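Local coordinates for GDSL-like Lipase/Acylhydrolase family protein (Neisseria meningitidis, PDB 4K7J) that probably removes O-acetyl groups from peptidoglycan, as an esterase of the SGNH (GDSL-like) hydrolase family with a catalytic triad, at residues A[251-256]-A[288-293]; A[257-262]-A[302-307]. One frame throughout, in Å; residues are numbered along the deposited sequence.

Interaction 1 (A[251-256]-A[288-293]); sequences EAFNNN and PESLKN
Phe253 turns the edge of its ring to Lys292 and to the Leu291 carbonyl, while Ser290 approaches obliquely. At one corner lies Lys292, whose CD is 3.5 Å from Phe253 CE1, while its NZ comes within 3.6 Å of Phe253 CD1. The ammonium nitrogen sits in the plane of the ring and not above it, so the pairing is a hydrocarbon chain running past an aromatic edge and differs from a cation-pi stack. A single bend at chi2 (55°), with an extended chain beyond it, carries the lysine across the ring edge. At the far end of the ring, Phe253 CZ faces the backbone oxygen of Leu291 at 3.9 Å; this oxygen too lies in the ring plane, where the slightly positive aromatic hydrogens are directed. Ser290 contributes its CB, 3.9 Å from Phe253 CE2. No hydrogen bond joins the segments. Each has its own local bonding: Asn254 N bonds to Glu251 O at 3.0 Å, Asn254 OD1 accepts from Asn256 N in an Asx turn, and Lys292 and Asn293 both pair with Thr300 in a classic beta bulge. Strand 242-246 leads through the short helix 249-252 to Phe253, and the adjacent parallel strand 281-286 leads to its partners, so the contact joins two loops at the C-terminal ends of neighbouring strands of the alpha/beta sheet. It lies just after a sequence, ending at Glu251, that resembles the GxND block of SGNH hydrolases, whose asparagine contributes to the oxyanion hole in relatives.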
loop_
_atom_site.group_PDB
_atom_site.type_symbol
_atom_site.label_atom_id
_atom_site.label_comp_id
_atom_site.label_asym_id
_atom_site.label_seq_id
_atom_site.Cartn_x
_atom_site.Cartn_y
_atom_site.Cartn_z
ATOM N N GLU A 251 13.604 -3.027 9.359
ATOM C CA GLU A 251 14.409 -4.242 9.482
ATOM C C GLU A 251 15.870 -3.824 9.674
ATOM O O GLU A 251 16.578 -4.370 10.515
ATOM C CB GLU A 251 14.281 -5.127 8.229
ATOM C CG GLU A 251 12.942 -5.851 8.058
ATOM C CD GLU A 251 11.885 -5.017 7.340
ATOM O OE1 GLU A 251 12.023 -3.782 7.335
ATOM O OE2 GLU A 251 10.920 -5.601 6.776
ATOM N N ALA A 252 16.300 -2.825 8.906
ATOM C CA ALA A 252 17.693 -2.366 8.939
ATOM C C ALA A 252 18.132 -1.841 10.297
ATOM O O ALA A 252 19.321 -1.857 10.610
ATOM C CB ALA A 252 17.926 -1.305 7.888
ATOM N N PHE A 253 17.187 -1.357 11.100
ATOM C CA PHE A 253 17.552 -0.796 12.407
ATOM C C PHE A 253 17.530 -1.824 13.529
ATOM O O PHE A 253 17.803 -1.494 14.685
ATOM C CB PHE A 253 16.693 0.421 12.755
ATOM C CG PHE A 253 17.174 1.681 12.117
ATOM C CD1 PHE A 253 18.159 2.446 12.724
ATOM C CD2 PHE A 253 16.683 2.081 10.890
ATOM C CE1 PHE A 253 18.623 3.601 12.128
ATOM C CE2 PHE A 253 17.137 3.239 10.291
ATOM C CZ PHE A 253 18.113 4.001 10.915
ATOM N N ASN A 254 17.221 -3.071 13.181
ATOM C CA ASN A 254 17.336 -4.174 14.130
ATOM C C ASN A 254 18.755 -4.736 14.077
ATOM O O ASN A 254 19.073 -5.539 13.201
ATOM C CB ASN A 254 16.311 -5.276 13.821
ATOM C CG ASN A 254 16.351 -6.417 14.837
ATOM O OD1 ASN A 254 17.234 -6.473 15.701
ATOM N ND2 ASN A 254 15.403 -7.338 14.727
ATOM N N ASN A 255 19.611 -4.313 15.007
ATOM C CA ASN A 255 21.001 -4.762 15.012
ATOM C C ASN A 255 21.122 -6.297 15.078
ATOM O O ASN A 255 22.106 -6.872 14.635
ATOM C CB ASN A 255 21.785 -4.119 16.169
ATOM C CG ASN A 255 21.969 -2.606 16.009
ATOM O OD1 ASN A 255 21.894 -2.052 14.905
ATOM N ND2 ASN A 255 22.234 -1.935 17.125
ATOM N N ASN A 256 20.103 -6.958 15.610
ATOM C CA ASN A 256 20.190 -8.396 15.825
ATOM C C ASN A 256 19.353 -9.227 14.852
ATOM O O ASN A 256 19.096 -10.400 15.094
ATOM C CB ASN A 256 19.842 -8.730 17.279
ATOM C CG ASN A 256 20.592 -7.847 18.276
ATOM O OD1 ASN A 256 20.005 -7.299 19.215
ATOM N ND2 ASN A 256 21.890 -7.696 18.062
ATOM N N PRO A 288 15.657 2.534 0.961
ATOM C CA PRO A 288 16.496 3.700 0.666
ATOM C C PRO A 288 17.681 3.727 1.610
ATOM O O PRO A 288 17.674 2.999 2.600
ATOM C CB PRO A 288 15.571 4.885 0.978
ATOM C CG PRO A 288 14.608 4.354 2.006
ATOM C CD PRO A 288 14.380 2.915 1.599
ATOM N N GLU A 289 18.684 4.549 1.331
ATOM C CA GLU A 289 19.727 4.742 2.319
ATOM C C GLU A 289 19.117 5.450 3.520
ATOM O O GLU A 289 18.357 6.402 3.368
ATOM C CB GLU A 289 20.912 5.551 1.776
ATOM C CG GLU A 289 21.998 5.770 2.839
ATOM C CD GLU A 289 23.299 6.349 2.290
ATOM O OE1 GLU A 289 23.325 7.540 1.910
ATOM O OE2 GLU A 289 24.304 5.612 2.255
ATOM N N SER A 290 19.443 4.957 4.709
ATOM C CA SER A 290 19.115 5.615 5.962
ATOM C C SER A 290 20.424 5.859 6.677
ATOM O O SER A 290 21.434 5.227 6.359
ATOM C CB SER A 290 18.237 4.719 6.846
ATOM O OG SER A 290 16.965 4.517 6.259
ATOM N N LEU A 291 20.407 6.771 7.642
ATOM C CA LEU A 291 21.578 7.041 8.460
ATOM C C LEU A 291 21.249 6.830 9.923
ATOM O O LEU A 291 20.216 7.292 10.403
ATOM C CB LEU A 291 22.064 8.475 8.243
ATOM C CG LEU A 291 22.371 8.791 6.779
ATOM C CD1 LEU A 291 22.829 10.234 6.611
ATOM C CD2 LEU A 291 23.418 7.824 6.241
ATOM N N LYS A 292 22.135 6.120 10.615
ATOM C CA LYS A 292 22.055 5.936 12.054
ATOM C C LYS A 292 22.416 7.252 12.724
ATOM O O LYS A 292 21.979 7.556 13.834
ATOM C CB LYS A 292 23.036 4.852 12.488
ATOM C CG LYS A 292 22.893 4.443 13.936
ATOM C CD LYS A 292 21.460 4.016 14.204
ATOM C CE LYS A 292 21.238 3.626 15.656
ATOM N NZ LYS A 292 19.855 3.110 15.853
ATOM N N ASN A 293 23.227 8.037 12.030
ATOM C CA ASN A 293 23.618 9.346 12.516
ATOM C C ASN A 293 24.086 10.181 11.329
ATOM O O ASN A 293 24.740 9.668 10.427
ATOM C CB ASN A 293 24.694 9.209 13.594
ATOM C CG ASN A 293 25.992 9.838 13.197
ATOM O OD1 ASN A 293 26.231 11.005 13.486
ATOM N ND2 ASN A 293 26.848 9.073 12.530
#

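Interaction 2 (A[257-262]-A[302-307]); sequences IDIADT and PVRLTE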
loop_
_atom_site.group_PDB
_atom_site.type_symbol
_atom_site.label_atom_id
_atom_site.label_comp_id
_atom_site.label_asym_id
_atom_site.label_seq_id
_atom_site.Cartn_x
_atom_site.Cartn_y
_atom_site.Cartn_z
ATOM N N ILE A 257 18.950 -8.621 13.740
ATOM C CA ILE A 257 18.148 -9.323 12.747
ATOM C C ILE A 257 18.885 -10.560 12.196
ATOM O O ILE A 257 20.103 -10.556 12.023
ATOM C CB ILE A 257 17.723 -8.370 11.598
ATOM C CG1 ILE A 257 16.625 -9.003 10.737
ATOM C CG2 ILE A 257 18.929 -7.959 10.776
ATOM C CD1 ILE A 257 15.974 -8.035 9.765
ATOM N N ASP A 258 18.133 -11.622 11.952
ATOM C CA ASP A 258 18.678 -12.848 11.387
ATOM C C ASP A 258 18.345 -12.852 9.905
ATOM O O ASP A 258 17.207 -13.154 9.526
ATOM C CB ASP A 258 18.026 -14.054 12.077
ATOM C CG ASP A 258 18.630 -15.389 11.650
ATOM O OD1 ASP A 258 18.942 -15.575 10.455
ATOM O OD2 ASP A 258 18.771 -16.270 12.522
ATOM N N ILE A 259 19.327 -12.505 9.075
ATOM C CA ILE A 259 19.091 -12.336 7.641
ATOM C C ILE A 259 18.614 -13.639 7.004
ATOM O O ILE A 259 17.683 -13.644 6.209
ATOM C CB ILE A 259 20.344 -11.799 6.902
ATOM C CG1 ILE A 259 20.691 -10.382 7.375
ATOM C CG2 ILE A 259 20.133 -11.797 5.398
ATOM C CD1 ILE A 259 19.609 -9.338 7.065
ATOM N N ALA A 260 19.239 -14.751 7.371
ATOM C CA ALA A 260 18.856 -16.038 6.806
ATOM C C ALA A 260 17.402 -16.378 7.139
ATOM O O ALA A 260 16.646 -16.816 6.275
ATOM C CB ALA A 260 19.796 -17.149 7.296
ATOM N N ASP A 261 17.005 -16.166 8.388
ATOM C CA ASP A 261 15.617 -16.428 8.753
ATOM C C ASP A 261 14.674 -15.448 8.053
ATOM O O ASP A 261 13.646 -15.848 7.502
ATOM C CB ASP A 261 15.392 -16.355 10.262
ATOM C CG ASP A 261 14.003 -16.842 10.655
ATOM O OD1 ASP A 261 13.663 -17.981 10.277
ATOM O OD2 ASP A 261 13.242 -16.088 11.298
ATOM N N THR A 262 15.044 -14.169 8.072
ATOM C CA THR A 262 14.228 -13.123 7.465
ATOM C C THR A 262 14.026 -13.407 5.980
ATOM O O THR A 262 12.901 -13.341 5.474
ATOM C CB THR A 262 14.859 -11.734 7.647
ATOM O OG1 THR A 262 15.095 -11.497 9.041
ATOM C CG2 THR A 262 13.932 -10.646 7.086
ATOM N N PRO A 302 23.180 2.430 9.314
ATOM C CA PRO A 302 22.983 1.391 10.329
ATOM C C PRO A 302 23.745 0.146 9.912
ATOM O O PRO A 302 23.874 -0.133 8.715
ATOM C CB PRO A 302 21.472 1.126 10.279
ATOM C CG PRO A 302 20.887 2.317 9.587
ATOM C CD PRO A 302 21.929 2.763 8.619
ATOM N N VAL A 303 24.233 -0.592 10.900
ATOM C CA VAL A 303 25.095 -1.747 10.686
ATOM C C VAL A 303 24.468 -2.863 9.836
ATOM O O VAL A 303 25.176 -3.590 9.144
ATOM C CB VAL A 303 25.575 -2.303 12.059
ATOM C CG1 VAL A 303 26.461 -3.530 11.895
ATOM C CG2 VAL A 303 26.321 -1.216 12.819
ATOM N N ARG A 304 23.144 -2.994 9.865
ATOM C CA ARG A 304 22.510 -4.085 9.119
ATOM C C ARG A 304 21.834 -3.653 7.816
ATOM O O ARG A 304 21.182 -4.469 7.158
ATOM C CB ARG A 304 21.504 -4.826 10.006
ATOM C CG ARG A 304 22.030 -5.160 11.406
ATOM C CD ARG A 304 23.385 -5.889 11.341
ATOM N NE ARG A 304 23.308 -7.093 10.520
ATOM C CZ ARG A 304 22.804 -8.247 10.941
ATOM N NH1 ARG A 304 22.339 -8.353 12.174
ATOM N NH2 ARG A 304 22.761 -9.295 10.128
ATOM N N LEU A 305 21.978 -2.381 7.444
ATOM C CA LEU A 305 21.254 -1.854 6.292
ATOM C C LEU A 305 21.666 -2.538 5.001
ATOM O O LEU A 305 20.817 -2.957 4.212
ATOM C CB LEU A 305 21.440 -0.341 6.158
ATOM C CG LEU A 305 20.820 0.299 4.920
ATOM C CD1 LEU A 305 19.288 0.042 4.873
ATOM C CD2 LEU A 305 21.108 1.789 4.886
ATOM N N THR A 306 22.972 -2.637 4.780
ATOM C CA THR A 306 23.483 -3.233 3.547
ATOM C C THR A 306 23.011 -4.675 3.404
ATOM O O THR A 306 22.541 -5.075 2.341
ATOM C CB THR A 306 25.037 -3.128 3.471
ATOM O OG1 THR A 306 25.406 -1.751 3.338
ATOM C CG2 THR A 306 25.608 -3.920 2.281
ATOM N N GLU A 307 23.088 -5.447 4.480
ATOM C CA GLU A 307 22.658 -6.843 4.418
ATOM C C GLU A 307 21.163 -6.978 4.111
ATOM O O GLU A 307 20.744 -7.874 3.359
ATOM C CB GLU A 307 22.980 -7.557 5.723
ATOM C CG GLU A 307 24.460 -7.670 6.018
ATOM C CD GLU A 307 24.695 -7.857 7.489
ATOM O OE1 GLU A 307 24.501 -8.990 7.981
ATOM O OE2 GLU A 307 25.034 -6.854 8.153
HETATM O O HOH W 1 22.356 -12.509 10.208
#
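Arg304 NH2 donates to two acceptors: Glu307 OE1 at 2.8 Å, in a salt bridge, and a water at 3.2 Å that also accepts from Ile259 N and so bridges the segments. Glu307 is gripped side-on, because Arg304 NE reaches its other oxygen, OE2, at 2.9 Å. Both carboxylate oxygens are approached from above their plane. Bends at chi2 (-52°) and chi3 (-56°) curl the arginine back over the first turn of helix 305-318, and this two-point grip on Glu307 restrains rotation of the guanidinium. Its remaining nitrogen, NH1, crosses to Ile257 O at 3.1 Å, in the carbonyl plane and on a lone pair, although the N-H is bent away from a straight line (137°). Ile257 is the last residue before Asp258, the N-cap of helix 259-276, whose OD1 accepts from Asp261 N; the contact therefore pairs the beginnings of two helices of the alpha/beta fold. Ile257 CG2 lies over one guanidinium face, displaced toward its rim, 3.7 Å from Arg304 NH1. Ile259 extends its CG1 past the arginine in the opposite direction and crosses Glu307 almost at right angles, its CG1 and CD1 each 4.0 Å from Glu307 CB.

How the interactions relate
From the N terminus, the chain leaves helix 249-252 through 251-256 and passes straight into 257-262, where helix 259-276 starts. It then continues through that helix and strand 281-286 before 288-293 closes interaction 1. The loop containing Arg301 follows, and 302-307 closes interaction 2 as helix 305-318 begins. The segments alternate, so the two closures cross instead of nesting. They also touch: Arg304 NH1 probably hydrogen-bonds to Asn255 O at 2.9 Å, and Pro302 packs both on the ring of Phe253 and against Ser290 O. With centres about 9 Å apart, they tie two successive strand-to-helix connections together on one side of the SGNH domain.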